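Local coordinates for protein UDP-glucose 6-dehydrogenase (Pyrobaculum islandicum, PDB 3VTF) that probably oxidises UDP-glucose to UDP-glucuronate in two NAD-dependent steps, feeding nucleotide-sugar biosynthesis, at residues I103-P108 against R118-A123; K143-P148 against L226-S231; S172-L177 against R222-V227; D190-G195 against A214-M219. All blocks are in the same frame, centred on the assembly; numbering follows the deposited sequence.

Contacts 2 and 3 set loops of the NAD-binding domain against helix 221-251 at the UDP-glucose pocket, contact 1 lies within the NAD-binding domain, and contact 4 pairs two strands at one edge of its sheet. Contacts 2 and 3 share L226 and V227, have centres about 5 Å apart and touch the bound UDP-glucose. Contact 1 joins contact 2 through a probable hydrogen bond from T107 OG1 to T145 O, 2.7 Å, and the T107 side chain lies about 8 Å from the ligand. Contact 4, centred about 9 Å from contact 3, is tied to it by a probable bond between G195 N and S172 O, 2.6 Å. The centres of contacts 1 and 4 are about 23 Å apart.

Contact 1. Residues I103-P108 against R118-A123; sequences IAVGTP and RYVEAA
Apolar packing, reinforced by a bridging water, lays the loop that follows strand 100-103 on the first turns of helix 118-134, with I103, V105, T107 and P108 meeting Y119, V120 and A123. I103 CG2 rests on A123 CB at 3.9 Å. V105 wedges in beside it: with CG1 anti to the carbonyl carbon (chi1 -61°), CG2 sits between the backbone N and the carbonyl carbon and comes down on the helix backbone, 3.5 Å from Y119 O. Further along, T107 CG2 meets V120 CG2 at 3.6 Å. This is the loop after the fourth strand of the Rossmann-type NAD-binding domain, and T107 is a predicted NAD(+) contact whose OG1 is bonded to T145 O. T107 O accepts from K287 NZ, another predicted NAD(+) residue. A water donates to G106 O at 2.9 Å and accepts from V120 N at 3.0 Å, satisfying an amide in the first turn of the helix. P108 crosses Y119 at about a right angle, CG 3.6 Å from Y119 CE2. A glycine in place of P108, without the CG and CD that meet Y119 CE2, would probably give the tyrosine ring more freedom to turn.

Contact 2. Residues K143-P148 against L226-S231; sequences KSTVPP and LVKYAS. With UPG (uridine-5'-diphosphate-glucose), chain B.
L226 opens the helical side against P148, whose ring lies over the backbone at the start of segment 226-231: P148 CG is 3.8 Å from L226 N and 4.1 Å from L226 CB. V227 turns to the other side of helix 221-251, but its carbonyl O is gripped twice, by S231 N and by S231 OG at 2.8 Å, the two donors arriving from opposite faces of the carbonyl plane. K228 comes next. Its CG is anti to the backbone N (chi1 178°), and a bend at chi2 (47°) carries the chain across T145, the side chains crossing at about a right angle with K228 CE 3.4 Å from T145 OG1. The amine then reaches the substrate, K228 NZ donating to O6' of UDP-glucose at 2.7 Å; N232 OD1 and E175 O are its protein partners. Y229 follows, lying along the loop. T145 CG2 stands over one face of its ring, a CH-pi contact 4.1 Å from the centroid, while V146 O approaches the ring edge near its plane, 3.1 Å from Y229 CE2. P148 CD adds an apolar touch at 4.1 Å from Y229 CD2. T145 thus meets the lysine stem with OG1 and the tyrosine ring with CG2; it is also a predicted NAD(+)-binding residue. The chemistry divides: no hydrogen bond joins 143-148 to 226-231, which meet by packing alone, and the polar end of K228, its stem flanked by T145, is held by three acceptors with its reach set on the glucose hydroxymethyl.

Contact 3. Residues S172-L177 against R222-V227; sequences SNPEFL and REAELV. With UPG (uridine-5'-diphosphate-glucose), chain B.
The glucose end of the UDP-glucose pocket is lined by the loop after strand 169-172; from the end of that strand and the loop, S172, P174 and F176 lean on A224, E225 and V227 of helix 221-251. S172 makes the first touch: its OG, anti to the backbone N (chi1 163°), lies against E225 CG at 3.4 Å and beside the A224 methyl. E225 itself bonds away from the loop, its carboxylate held by T151 OG1 and G149 N. P174 CG then sits 3.5 Å from A224 O, and the F176 ring crosses V227 at about a right angle, its CZ 4.0 Å from V227 CG1. Beyond these contacts the backbone turns to the sugar. The substrate O3' donates to F176 O at 3.1 Å, and its O4' donates to L177 O at 2.8 Å, a carbonyl that also accepts from Y31 OH. The E175 chain, with CG between the backbone N and the carbonyl carbon (chi1 55°) and bent at chi2, curls forward, and OE1 takes the L177 amide, 3.1 Å from L177 N at a bent N-H angle of 137°. An alanine in place of E175 is likely to deprive the L177 amide of this acceptor and let the F176-L177 peptide, whose F176 O meets the sugar, turn more easily. With van der Waals touches seating the loop on the helix, two consecutive main-chain carbonyls accept from the glucose hydroxyls.

Contact 4. Residues D190-G195 against A214-M219; sequences DRIVIG and APKLVM
Strands 192-195 and 216-219 run parallel, their axes 4.7 Å apart at closest approach and their directions 19° apart, with I192, V193 and I194 paired to K216, L217 and V218. I192 N donates to P215 O, L217 N to I192 O, I194 N to L217 O and M219 N to I194 O, all at 2.8 to 2.9 Å, the first three near-linear and the last more bent at 156°. The strands belong to a beta-alpha-beta crossover through helix 199-208, and strand 216-219 lies outermost at this edge of the sheet within this chain. On the face that helix 199-208 covers, I192 and K216 lie side by side and point the same way, I192 CD1 3.9 Å from K216 CE; the lysine amine goes on to the carbonyls of V212 and Y209. I194 and V218 follow on this face, each touching the helix. The opposite face carries V193, L217 and M219. M219 CG lies between the backbone N and the carbonyl carbon (chi1 63°), and with chi2 extended SD comes 3.9 Å from V193 CG1; the bend at chi3 brings CE alongside the same methyl, under A224 and V227 of helix 221-251. Before the strand, P215 CG packs against D190 O, 3.5 Å away. R191 leaves the sheet to make a cation-pi contact with F176 of the substrate pocket, while its NE bonds to A262 O of the second subunit. The pairing thus rests on main-chain bonds clad in hydrocarbon, while the charged ends of R191 and K216 reach acceptors on the partner subunit and the crossover.

Contact 1. Residues I103-P108 against R118-A123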
# COMPACT_ATOMS: atom_id res chain seq x y z
N ILE A 103 -19.11 -12.73 19.32
CA ILE A 103 -18.03 -13.60 19.74
C ILE A 103 -16.76 -12.84 19.49
O ILE A 103 -16.44 -12.48 18.32
CB ILE A 103 -18.05 -14.92 18.93
CG1 ILE A 103 -19.36 -15.70 19.26
CG2 ILE A 103 -16.75 -15.75 19.13
CD1 ILE A 103 -19.52 -16.92 18.31
N ALA A 104 -15.98 -12.66 20.57
CA ALA A 104 -14.75 -11.86 20.47
C ALA A 104 -13.59 -12.58 21.11
O ALA A 104 -12.67 -11.93 21.58
CB ALA A 104 -14.94 -10.46 21.14
N VAL A 105 -13.60 -13.92 21.12
CA VAL A 105 -12.48 -14.67 21.74
C VAL A 105 -11.28 -14.69 20.80
O VAL A 105 -11.36 -14.32 19.59
CB VAL A 105 -12.94 -16.11 22.04
CG1 VAL A 105 -14.09 -15.99 23.02
CG2 VAL A 105 -13.50 -16.78 20.75
N GLY A 106 -10.13 -15.10 21.33
CA GLY A 106 -8.91 -15.02 20.48
C GLY A 106 -8.84 -16.04 19.33
O GLY A 106 -9.60 -17.07 19.27
N THR A 107 -8.03 -15.74 18.33
CA THR A 107 -7.75 -16.70 17.27
C THR A 107 -6.19 -16.69 17.17
O THR A 107 -5.61 -16.22 16.12
CB THR A 107 -8.36 -16.36 15.86
OG1 THR A 107 -8.22 -14.94 15.61
CG2 THR A 107 -9.92 -16.70 15.86
N PRO A 108 -5.50 -17.26 18.18
CA PRO A 108 -4.03 -17.34 18.08
C PRO A 108 -3.53 -18.25 17.00
O PRO A 108 -4.31 -19.02 16.40
CB PRO A 108 -3.59 -17.87 19.51
CG PRO A 108 -4.75 -18.70 19.92
CD PRO A 108 -6.02 -18.00 19.33
N ARG A 118 -10.30 -23.15 17.79
CA ARG A 118 -10.95 -23.84 18.95
C ARG A 118 -11.66 -22.92 19.90
O ARG A 118 -12.71 -23.29 20.41
CB ARG A 118 -9.88 -24.64 19.75
CG ARG A 118 -9.31 -25.88 19.03
CD ARG A 118 -8.20 -26.46 19.96
NE ARG A 118 -7.15 -25.43 20.16
CZ ARG A 118 -6.54 -25.23 21.30
NH1 ARG A 118 -6.83 -26.01 22.37
NH2 ARG A 118 -5.68 -24.22 21.40
N TYR A 119 -11.12 -21.71 20.17
CA TYR A 119 -11.81 -20.77 21.08
C TYR A 119 -13.13 -20.30 20.49
O TYR A 119 -14.15 -20.19 21.22
CB TYR A 119 -10.90 -19.51 21.37
CG TYR A 119 -9.50 -19.90 21.91
CD1 TYR A 119 -9.30 -19.94 23.28
CD2 TYR A 119 -8.46 -20.29 21.08
CE1 TYR A 119 -8.07 -20.32 23.84
CE2 TYR A 119 -7.26 -20.69 21.62
CZ TYR A 119 -7.07 -20.72 23.00
OH TYR A 119 -5.83 -21.10 23.54
N VAL A 120 -13.11 -19.95 19.18
CA VAL A 120 -14.36 -19.56 18.48
C VAL A 120 -15.38 -20.75 18.46
O VAL A 120 -16.57 -20.54 18.69
CB VAL A 120 -14.00 -19.16 17.02
CG1 VAL A 120 -15.26 -19.00 16.10
CG2 VAL A 120 -13.14 -17.83 17.03
N GLU A 121 -14.87 -21.97 18.22
CA GLU A 121 -15.81 -23.11 18.15
C GLU A 121 -16.51 -23.32 19.51
O GLU A 121 -17.71 -23.51 19.56
CB GLU A 121 -15.10 -24.39 17.68
CG GLU A 121 -16.07 -25.59 17.80
CD GLU A 121 -15.57 -26.85 17.17
OE1 GLU A 121 -14.44 -26.86 16.70
OE2 GLU A 121 -16.38 -27.82 17.09
N ALA A 122 -15.76 -23.25 20.60
CA ALA A 122 -16.35 -23.41 21.96
C ALA A 122 -17.29 -22.32 22.27
O ALA A 122 -18.35 -22.53 22.88
CB ALA A 122 -15.27 -23.52 23.07
N ALA A 123 -16.99 -21.07 21.80
CA ALA A 123 -17.90 -19.99 22.12
C ALA A 123 -19.19 -20.21 21.29
O ALA A 123 -20.27 -19.94 21.79
CB ALA A 123 -17.26 -18.64 21.68
O HOH W 1 -10.32 -19.59 18.10

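Contact 2. Residues K143-P148 against L226-S231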
# COMPACT_ATOMS: atom_id res chain seq x y z
N LYS A 143 -16.94 -11.36 15.88
CA LYS A 143 -15.99 -10.19 15.84
C LYS A 143 -14.55 -10.69 15.72
O LYS A 143 -13.72 -10.01 15.20
CB LYS A 143 -16.09 -9.41 17.14
CG LYS A 143 -17.34 -8.55 17.26
CD LYS A 143 -17.41 -7.54 16.16
CE LYS A 143 -16.56 -6.34 16.41
NZ LYS A 143 -17.04 -5.30 15.38
N SER A 144 -14.26 -11.89 16.27
CA SER A 144 -13.01 -12.61 16.11
C SER A 144 -12.52 -12.56 14.67
O SER A 144 -13.32 -12.71 13.79
CB SER A 144 -13.17 -14.11 16.60
OG SER A 144 -13.61 -14.05 17.97
N THR A 145 -11.20 -12.43 14.46
CA THR A 145 -10.59 -12.56 13.19
C THR A 145 -10.51 -14.01 12.78
O THR A 145 -9.78 -14.78 13.42
CB THR A 145 -9.15 -11.90 13.22
OG1 THR A 145 -9.37 -10.50 13.54
CG2 THR A 145 -8.54 -11.99 11.78
N VAL A 146 -11.30 -14.38 11.78
CA VAL A 146 -11.44 -15.77 11.42
C VAL A 146 -11.31 -15.86 9.91
O VAL A 146 -11.71 -14.96 9.13
CB VAL A 146 -12.82 -16.35 11.82
CG1 VAL A 146 -13.00 -16.51 13.31
CG2 VAL A 146 -14.00 -15.47 11.23
N PRO A 147 -10.77 -16.97 9.42
CA PRO A 147 -10.64 -17.11 7.98
C PRO A 147 -12.02 -17.10 7.28
O PRO A 147 -13.02 -17.49 7.87
CB PRO A 147 -9.98 -18.48 7.80
CG PRO A 147 -9.30 -18.81 9.16
CD PRO A 147 -10.13 -18.05 10.21
N PRO A 148 -12.07 -16.65 6.03
CA PRO A 148 -13.34 -16.56 5.31
C PRO A 148 -13.99 -17.90 5.22
O PRO A 148 -13.31 -18.87 4.87
CB PRO A 148 -12.91 -16.09 3.90
CG PRO A 148 -11.64 -15.20 4.20
CD PRO A 148 -10.95 -15.96 5.32
N LEU A 226 -12.96 -11.63 4.57
CA LEU A 226 -11.76 -11.31 3.74
C LEU A 226 -11.31 -9.82 3.88
O LEU A 226 -10.08 -9.49 3.90
CB LEU A 226 -12.05 -11.60 2.28
CG LEU A 226 -10.83 -11.48 1.32
CD1 LEU A 226 -9.74 -12.35 1.86
CD2 LEU A 226 -11.23 -11.96 -0.04
N VAL A 227 -12.27 -8.91 4.08
CA VAL A 227 -11.90 -7.49 4.31
C VAL A 227 -10.98 -7.35 5.46
O VAL A 227 -10.02 -6.57 5.44
CB VAL A 227 -13.18 -6.60 4.58
CG1 VAL A 227 -12.78 -5.21 5.05
CG2 VAL A 227 -14.03 -6.46 3.32
N LYS A 228 -11.23 -8.10 6.55
CA LYS A 228 -10.40 -7.97 7.71
C LYS A 228 -8.95 -8.41 7.43
O LYS A 228 -7.94 -7.72 7.91
CB LYS A 228 -10.97 -8.83 8.82
CG LYS A 228 -10.17 -8.85 10.13
CD LYS A 228 -9.79 -7.43 10.57
CE LYS A 228 -9.09 -7.49 11.92
NZ LYS A 228 -8.46 -6.16 12.19
N TYR A 229 -8.81 -9.55 6.76
CA TYR A 229 -7.39 -10.00 6.48
C TYR A 229 -6.73 -9.07 5.44
O TYR A 229 -5.55 -8.71 5.53
CB TYR A 229 -7.39 -11.44 5.86
CG TYR A 229 -7.46 -12.48 6.98
CD1 TYR A 229 -6.35 -12.74 7.77
CD2 TYR A 229 -8.72 -13.11 7.31
CE1 TYR A 229 -6.41 -13.67 8.85
CE2 TYR A 229 -8.83 -14.01 8.39
CZ TYR A 229 -7.68 -14.32 9.12
OH TYR A 229 -7.77 -15.23 10.14
N ALA A 230 -7.49 -8.67 4.42
CA ALA A 230 -6.92 -7.80 3.39
C ALA A 230 -6.48 -6.46 4.01
O ALA A 230 -5.42 -5.93 3.61
CB ALA A 230 -7.86 -7.61 2.23
N SER A 231 -7.26 -5.93 4.96
CA SER A 231 -6.86 -4.72 5.62
C SER A 231 -5.61 -4.93 6.49
O SER A 231 -4.70 -4.10 6.46
CB SER A 231 -8.00 -4.12 6.50
OG SER A 231 -9.14 -3.92 5.61
N1 UPG B . 4.20 -0.26 13.23
C2 UPG B . 5.38 -0.03 12.46
N3 UPG B . 5.40 0.98 11.59
C4 UPG B . 4.26 1.74 11.39
C5 UPG B . 3.04 1.52 12.12
C6 UPG B . 3.05 0.45 13.02
O2 UPG B . 6.43 -0.75 12.61
O4 UPG B . 4.31 2.66 10.50
C1C UPG B . 4.27 -1.42 14.15
C2C UPG B . 3.89 -0.99 15.55
O2C UPG B . 5.02 -0.55 16.31
C3C UPG B . 3.30 -2.29 16.14
C4C UPG B . 2.66 -2.98 14.94
O4C UPG B . 3.18 -2.29 13.79
O3C UPG B . 4.38 -3.16 16.55
C5C UPG B . 1.11 -2.87 14.92
O5C UPG B . 0.77 -1.53 15.28
PA UPG B . -0.86 -1.09 15.37
O1A UPG B . -1.54 -1.22 13.97
O2A UPG B . -0.95 0.20 16.23
O3A UPG B . -1.33 -2.17 16.47
PB UPG B . -2.70 -3.06 16.63
O1B UPG B . -3.35 -2.65 17.92
O2B UPG B . -1.99 -4.43 16.56
O3B UPG B . -3.76 -2.72 15.49
C1' UPG B . -3.88 -3.56 14.30
C2' UPG B . -4.60 -2.75 13.25
C3' UPG B . -6.08 -2.59 13.70
C4' UPG B . -6.67 -4.00 13.90
C5' UPG B . -5.90 -4.68 15.10
C6' UPG B . -6.30 -6.13 15.45
O2' UPG B . -3.88 -1.47 13.40
O3' UPG B . -6.75 -1.89 12.66
O4' UPG B . -8.04 -3.83 14.31
O5' UPG B . -4.54 -4.80 14.58
O6' UPG B . -6.77 -6.80 14.26

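Contact 3. Residues S172-L177 against R222-V227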
# COMPACT_ATOMS: atom_id res chain seq x y z
N SER A 172 -20.85 -11.90 10.06
CA SER A 172 -19.44 -11.55 10.33
C SER A 172 -19.49 -9.99 10.46
O SER A 172 -20.12 -9.31 9.65
CB SER A 172 -18.62 -11.93 9.09
OG SER A 172 -17.35 -11.28 9.14
N ASN A 173 -18.87 -9.46 11.50
CA ASN A 173 -18.84 -8.01 11.73
C ASN A 173 -17.42 -7.74 12.26
O ASN A 173 -17.14 -7.72 13.49
CB ASN A 173 -19.94 -7.63 12.77
CG ASN A 173 -19.90 -6.14 13.17
OD1 ASN A 173 -19.53 -5.22 12.34
ND2 ASN A 173 -20.19 -5.90 14.41
N PRO A 174 -16.46 -7.66 11.32
CA PRO A 174 -15.11 -7.62 11.80
C PRO A 174 -14.81 -6.35 12.58
O PRO A 174 -15.60 -5.35 12.51
CB PRO A 174 -14.26 -7.62 10.50
CG PRO A 174 -15.21 -7.32 9.38
CD PRO A 174 -16.56 -7.84 9.85
N GLU A 175 -13.73 -6.41 13.32
CA GLU A 175 -13.39 -5.23 14.16
C GLU A 175 -12.07 -4.67 13.70
O GLU A 175 -11.28 -5.38 13.08
CB GLU A 175 -13.37 -5.62 15.62
CG GLU A 175 -12.42 -6.79 15.87
CD GLU A 175 -11.01 -6.32 15.97
OE1 GLU A 175 -10.77 -5.09 16.33
OE2 GLU A 175 -10.12 -7.15 15.71
N PHE A 176 -11.90 -3.36 13.86
CA PHE A 176 -10.79 -2.65 13.32
C PHE A 176 -10.15 -1.76 14.37
O PHE A 176 -9.34 -0.88 14.01
CB PHE A 176 -11.27 -1.80 12.15
CG PHE A 176 -11.83 -2.61 11.00
CD1 PHE A 176 -10.99 -3.40 10.19
CD2 PHE A 176 -13.20 -2.62 10.76
CE1 PHE A 176 -11.49 -4.17 9.13
CE2 PHE A 176 -13.72 -3.37 9.69
CZ PHE A 176 -12.86 -4.17 8.90
N LEU A 177 -10.45 -2.04 15.65
CA LEU A 177 -9.97 -1.28 16.78
C LEU A 177 -8.43 -1.38 16.83
O LEU A 177 -7.90 -2.47 16.75
CB LEU A 177 -10.51 -1.92 18.10
CG LEU A 177 -12.08 -1.91 18.21
CD1 LEU A 177 -12.41 -2.14 19.67
CD2 LEU A 177 -12.73 -0.60 17.71
N ARG A 222 -18.51 -13.99 3.84
CA ARG A 222 -17.18 -14.25 3.33
C ARG A 222 -16.42 -12.98 2.93
O ARG A 222 -15.22 -12.90 3.14
CB ARG A 222 -17.22 -15.22 2.16
CG ARG A 222 -17.15 -16.67 2.56
CD ARG A 222 -17.15 -17.59 1.36
NE ARG A 222 -17.19 -18.96 1.82
CZ ARG A 222 -16.84 -20.02 1.11
NH1 ARG A 222 -16.43 -19.92 -0.14
NH2 ARG A 222 -16.93 -21.21 1.67
N GLU A 223 -17.11 -12.03 2.30
CA GLU A 223 -16.49 -10.77 1.91
C GLU A 223 -16.04 -9.97 3.12
O GLU A 223 -14.90 -9.57 3.18
CB GLU A 223 -17.43 -9.95 1.06
CG GLU A 223 -17.71 -10.56 -0.28
CD GLU A 223 -18.88 -9.95 -1.01
OE1 GLU A 223 -19.81 -9.47 -0.37
OE2 GLU A 223 -18.85 -9.97 -2.23
N ALA A 224 -16.90 -9.85 4.11
CA ALA A 224 -16.53 -9.19 5.37
C ALA A 224 -15.32 -9.88 6.04
O ALA A 224 -14.41 -9.21 6.55
CB ALA A 224 -17.74 -9.21 6.27
N GLU A 225 -15.27 -11.25 6.06
CA GLU A 225 -14.13 -11.91 6.67
C GLU A 225 -12.86 -11.60 5.90
O GLU A 225 -11.79 -11.39 6.50
CB GLU A 225 -14.38 -13.48 6.69
CG GLU A 225 -15.52 -13.79 7.73
CD GLU A 225 -16.14 -15.22 7.55
OE1 GLU A 225 -16.31 -15.71 6.41
OE2 GLU A 225 -16.40 -15.86 8.59
N LEU A 226 -12.96 -11.63 4.57
CA LEU A 226 -11.76 -11.31 3.74
C LEU A 226 -11.31 -9.82 3.88
O LEU A 226 -10.08 -9.49 3.90
CB LEU A 226 -12.05 -11.60 2.28
CG LEU A 226 -10.83 -11.48 1.32
CD1 LEU A 226 -9.74 -12.35 1.86
CD2 LEU A 226 -11.23 -11.96 -0.04
N VAL A 227 -12.27 -8.91 4.08
CA VAL A 227 -11.90 -7.49 4.31
C VAL A 227 -10.98 -7.35 5.46
O VAL A 227 -10.02 -6.57 5.44
CB VAL A 227 -13.18 -6.60 4.58
CG1 VAL A 227 -12.78 -5.21 5.05
CG2 VAL A 227 -14.03 -6.46 3.32
N1 UPG B . 4.20 -0.26 13.23
C2 UPG B . 5.38 -0.03 12.46
N3 UPG B . 5.40 0.98 11.59
C4 UPG B . 4.26 1.74 11.39
C5 UPG B . 3.04 1.52 12.12
C6 UPG B . 3.05 0.45 13.02
O2 UPG B . 6.43 -0.75 12.61
O4 UPG B . 4.31 2.66 10.50
C1C UPG B . 4.27 -1.42 14.15
C2C UPG B . 3.89 -0.99 15.55
O2C UPG B . 5.02 -0.55 16.31
C3C UPG B . 3.30 -2.29 16.14
C4C UPG B . 2.66 -2.98 14.94
O4C UPG B . 3.18 -2.29 13.79
O3C UPG B . 4.38 -3.16 16.55
C5C UPG B . 1.11 -2.87 14.92
O5C UPG B . 0.77 -1.53 15.28
PA UPG B . -0.86 -1.09 15.37
O1A UPG B . -1.54 -1.22 13.97
O2A UPG B . -0.95 0.20 16.23
O3A UPG B . -1.33 -2.17 16.47
PB UPG B . -2.70 -3.06 16.63
O1B UPG B . -3.35 -2.65 17.92
O2B UPG B . -1.99 -4.43 16.56
O3B UPG B . -3.76 -2.72 15.49
C1' UPG B . -3.88 -3.56 14.30
C2' UPG B . -4.60 -2.75 13.25
C3' UPG B . -6.08 -2.59 13.70
C4' UPG B . -6.67 -4.00 13.90
C5' UPG B . -5.90 -4.68 15.10
C6' UPG B . -6.30 -6.13 15.45
O2' UPG B . -3.88 -1.47 13.40
O3' UPG B . -6.75 -1.89 12.66
O4' UPG B . -8.04 -3.83 14.31
O5' UPG B . -4.54 -4.80 14.58
O6' UPG B . -6.77 -6.80 14.26

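Contact 4. Residues D190-G195 against A214-M219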
# COMPACT_ATOMS: atom_id res chain seq x y z
N ASP A 190 -13.75 4.24 11.00
CA ASP A 190 -13.72 4.71 9.61
C ASP A 190 -14.85 4.09 8.85
O ASP A 190 -15.36 4.68 7.94
CB ASP A 190 -12.37 4.21 9.02
CG ASP A 190 -11.16 4.96 9.59
OD1 ASP A 190 -11.34 6.05 10.20
OD2 ASP A 190 -10.01 4.44 9.44
N ARG A 191 -15.23 2.83 9.14
CA ARG A 191 -16.35 2.22 8.45
C ARG A 191 -16.80 0.99 9.31
O ARG A 191 -16.06 0.57 10.19
CB ARG A 191 -16.06 1.76 7.02
CG ARG A 191 -15.17 0.52 6.84
CD ARG A 191 -13.77 0.85 7.38
NE ARG A 191 -12.77 -0.07 6.73
CZ ARG A 191 -11.66 -0.53 7.32
NH1 ARG A 191 -11.33 -0.23 8.60
NH2 ARG A 191 -10.86 -1.34 6.59
N ILE A 192 -18.04 0.58 9.14
CA ILE A 192 -18.60 -0.61 9.80
C ILE A 192 -18.92 -1.62 8.74
O ILE A 192 -19.60 -1.29 7.72
CB ILE A 192 -19.90 -0.20 10.59
CG1 ILE A 192 -19.49 0.60 11.81
CG2 ILE A 192 -20.65 -1.47 11.04
CD1 ILE A 192 -20.69 1.33 12.45
N VAL A 193 -18.38 -2.85 8.87
CA VAL A 193 -18.58 -3.84 7.85
C VAL A 193 -19.49 -4.93 8.44
O VAL A 193 -19.19 -5.51 9.51
CB VAL A 193 -17.22 -4.49 7.49
CG1 VAL A 193 -17.43 -5.66 6.51
CG2 VAL A 193 -16.33 -3.43 6.81
N ILE A 194 -20.60 -5.17 7.78
CA ILE A 194 -21.57 -6.15 8.23
C ILE A 194 -21.70 -7.22 7.16
O ILE A 194 -22.24 -6.97 6.11
CB ILE A 194 -22.95 -5.49 8.46
CG1 ILE A 194 -22.90 -4.52 9.63
CG2 ILE A 194 -24.02 -6.53 8.72
CD1 ILE A 194 -23.94 -3.44 9.56
N GLY A 195 -21.21 -8.41 7.43
CA GLY A 195 -21.41 -9.51 6.51
C GLY A 195 -22.53 -10.37 7.02
O GLY A 195 -22.30 -11.29 7.78
N ALA A 214 -20.96 6.67 10.70
CA ALA A 214 -19.82 6.14 9.88
C ALA A 214 -20.47 5.39 8.72
O ALA A 214 -21.57 4.87 8.91
CB ALA A 214 -18.99 5.19 10.80
N PRO A 215 -19.82 5.27 7.56
CA PRO A 215 -20.32 4.43 6.47
C PRO A 215 -20.50 2.93 6.91
O PRO A 215 -19.64 2.40 7.65
CB PRO A 215 -19.25 4.56 5.35
CG PRO A 215 -18.15 5.34 5.90
CD PRO A 215 -18.55 5.98 7.20
N LYS A 216 -21.66 2.35 6.56
CA LYS A 216 -21.99 0.95 6.96
C LYS A 216 -22.12 0.17 5.68
O LYS A 216 -22.85 0.56 4.82
CB LYS A 216 -23.31 0.94 7.70
CG LYS A 216 -23.09 1.52 9.11
CD LYS A 216 -24.17 2.53 9.52
CE LYS A 216 -23.84 3.08 10.95
NZ LYS A 216 -24.92 4.07 11.39
N LEU A 217 -21.31 -0.85 5.49
CA LEU A 217 -21.32 -1.60 4.27
C LEU A 217 -21.82 -3.01 4.52
O LEU A 217 -21.17 -3.81 5.24
CB LEU A 217 -19.90 -1.71 3.66
CG LEU A 217 -19.32 -0.44 3.03
CD1 LEU A 217 -19.21 0.70 4.03
CD2 LEU A 217 -17.87 -0.75 2.60
N VAL A 218 -22.91 -3.37 3.87
CA VAL A 218 -23.50 -4.66 4.10
C VAL A 218 -23.04 -5.54 2.94
O VAL A 218 -23.11 -5.14 1.77
CB VAL A 218 -25.08 -4.56 4.10
CG1 VAL A 218 -25.71 -5.97 4.05
CG2 VAL A 218 -25.53 -3.73 5.32
N MET A 219 -22.54 -6.72 3.22
CA MET A 219 -21.97 -7.58 2.18
C MET A 219 -22.08 -9.03 2.61
O MET A 219 -22.60 -9.29 3.65
CB MET A 219 -20.51 -7.19 1.89
CG MET A 219 -19.58 -7.37 3.06
SD MET A 219 -17.91 -6.74 2.77
CE MET A 219 -18.17 -4.99 2.58